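Side-chain contact in amide synthase (PDB 1L5A), which probably forms amide bonds in vibriobactin biosynthesis, as a condensation enzyme of a nonribosomal peptide synthetase: residues 138-141 and 142-146. Numbering follows the deposited sequence.
Sequences EQRL and SQHYQ
Arg140 sets its CG opposite the backbone N (chi1 -169°) and then bends at chi2, which carries its guanidinium forward along the helix to Gln143 and His144. Both of these place CG beside their own backbone N, and their end groups lean back toward Arg140. The NH1 of Arg140 donates to OE1 of Gln143 at 3.0 Å. This oxygen lies at the guanidinium edge, close to its plane, but the donor stands above the carbonyl plane of the amide. The two planar groups are 84° apart. The His144 ring lies over one guanidinium face, offset toward its rim, with the planes 51° apart, so this is no parallel stack. NE2 of His144 hydrogen-bonds to OE2 of Glu48. NH2 of Arg140 makes a salt bridge to the same oxygen and a hydrogen bond to O of Thr155. Beneath these groups helix 131-150 keeps its usual i to i+4 bonds, among them His144 N to Arg140 O at 2.9 Å. On another side, a water gives a hydrogen bond to Gln139 OE1 and a weak one to Ser142 OG, which also bonds to His343 O. Leu141 packs on Leu42 of helix 35-47 and on Leu27 of strand 22-30, part of the mixed five-stranded sheet of the condensation domain. Gln143, with Glu48 and Thr155 on NH2, probably helps fix the guanidinium's rotation. Glu48 probably offsets the arginine charge; on His144 the two would pull in opposite directions.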
loop_
_atom_site.group_PDB
_atom_site.type_symbol
_atom_site.label_atom_id
_atom_site.label_comp_id
_atom_site.label_asym_id
_atom_site.label_seq_id
_atom_site.Cartn_x
_atom_site.Cartn_y
_atom_site.Cartn_z
ATOM N N GLU A 138 3.435 29.314 3.466
ATOM C CA GLU A 138 3.072 30.255 4.516
ATOM C C GLU A 138 3.261 29.681 5.895
ATOM O O GLU A 138 3.799 30.342 6.774
ATOM C CB GLU A 138 1.625 30.745 4.312
ATOM C CG GLU A 138 1.454 31.433 2.942
ATOM C CD GLU A 138 0.026 31.798 2.614
ATOM O OE1 GLU A 138 -0.891 31.070 3.061
ATOM O OE2 GLU A 138 -0.177 32.804 1.887
ATOM N N GLN A 139 2.829 28.444 6.081
ATOM C CA GLN A 139 2.969 27.796 7.370
ATOM C C GLN A 139 4.452 27.609 7.718
ATOM O O GLN A 139 4.870 27.800 8.866
ATOM C CB GLN A 139 2.225 26.455 7.359
ATOM C CG GLN A 139 0.693 26.575 7.224
ATOM C CD GLN A 139 0.078 27.493 8.281
ATOM O OE1 GLN A 139 0.293 27.308 9.481
ATOM N NE2 GLN A 139 -0.683 28.494 7.836
ATOM N N ARG A 140 5.253 27.258 6.721
ATOM C CA ARG A 140 6.674 27.083 6.946
ATOM C C ARG A 140 7.272 28.444 7.373
ATOM O O ARG A 140 8.059 28.526 8.317
ATOM C CB ARG A 140 7.333 26.574 5.665
ATOM C CG ARG A 140 8.762 26.094 5.849
ATOM C CD ARG A 140 8.870 25.131 7.010
ATOM N NE ARG A 140 10.236 24.656 7.179
ATOM C CZ ARG A 140 10.720 24.110 8.293
ATOM N NH1 ARG A 140 9.953 23.959 9.356
ATOM N NH2 ARG A 140 11.985 23.733 8.344
ATOM N N LEU A 141 6.880 29.518 6.700
ATOM C CA LEU A 141 7.405 30.826 7.059
ATOM C C LEU A 141 7.088 31.060 8.526
ATOM O O LEU A 141 7.931 31.517 9.302
ATOM C CB LEU A 141 6.769 31.909 6.204
ATOM C CG LEU A 141 7.031 33.330 6.672
ATOM C CD1 LEU A 141 8.512 33.683 6.475
ATOM C CD2 LEU A 141 6.123 34.279 5.873
ATOM N N SER A 142 5.857 30.744 8.892
ATOM C CA SER A 142 5.410 30.874 10.262
ATOM C C SER A 142 6.328 30.057 11.188
ATOM O O SER A 142 6.856 30.570 12.174
ATOM C CB SER A 142 3.987 30.336 10.373
ATOM O OG SER A 142 3.490 30.485 11.684
ATOM N N GLN A 143 6.511 28.779 10.861
ATOM C CA GLN A 143 7.332 27.901 11.669
ATOM C C GLN A 143 8.737 28.423 11.901
ATOM O O GLN A 143 9.210 28.473 13.042
ATOM C CB GLN A 143 7.395 26.509 11.046
ATOM C CG GLN A 143 6.044 25.885 10.895
ATOM C CD GLN A 143 6.087 24.505 10.251
ATOM O OE1 GLN A 143 6.942 24.212 9.408
ATOM N NE2 GLN A 143 5.141 23.655 10.638
ATOM N N HIS A 144 9.415 28.817 10.837
ATOM C CA HIS A 144 10.758 29.321 11.020
ATOM C C HIS A 144 10.778 30.573 11.882
ATOM O O HIS A 144 11.664 30.720 12.729
ATOM C CB HIS A 144 11.427 29.591 9.680
ATOM C CG HIS A 144 12.010 28.373 9.035
ATOM N ND1 HIS A 144 12.895 27.539 9.689
ATOM C CD2 HIS A 144 11.892 27.883 7.778
ATOM C CE1 HIS A 144 13.301 26.594 8.859
ATOM N NE2 HIS A 144 12.709 26.780 7.693
ATOM N N TYR A 145 9.804 31.467 11.702
ATOM C CA TYR A 145 9.782 32.686 12.515
ATOM C C TYR A 145 9.649 32.346 14.002
ATOM O O TYR A 145 10.383 32.871 14.838
ATOM C CB TYR A 145 8.633 33.624 12.116
ATOM C CG TYR A 145 8.637 34.930 12.895
ATOM C CD1 TYR A 145 9.549 35.940 12.595
ATOM C CD2 TYR A 145 7.762 35.133 13.975
ATOM C CE1 TYR A 145 9.597 37.121 13.346
ATOM C CE2 TYR A 145 7.803 36.310 14.738
ATOM C CZ TYR A 145 8.726 37.301 14.415
ATOM O OH TYR A 145 8.790 38.470 15.147
ATOM N N GLN A 146 8.712 31.469 14.331
ATOM C CA GLN A 146 8.501 31.095 15.719
ATOM C C GLN A 146 9.755 30.473 16.311
ATOM O O GLN A 146 10.081 30.727 17.459
ATOM C CB GLN A 146 7.335 30.114 15.826
ATOM C CG GLN A 146 7.041 29.583 17.224
ATOM C CD GLN A 146 6.908 30.679 18.266
ATOM O OE1 GLN A 146 6.284 31.715 18.026
ATOM N NE2 GLN A 146 7.488 30.448 19.438
HETATM O O HOH W 1 0.245 29.620 11.401
#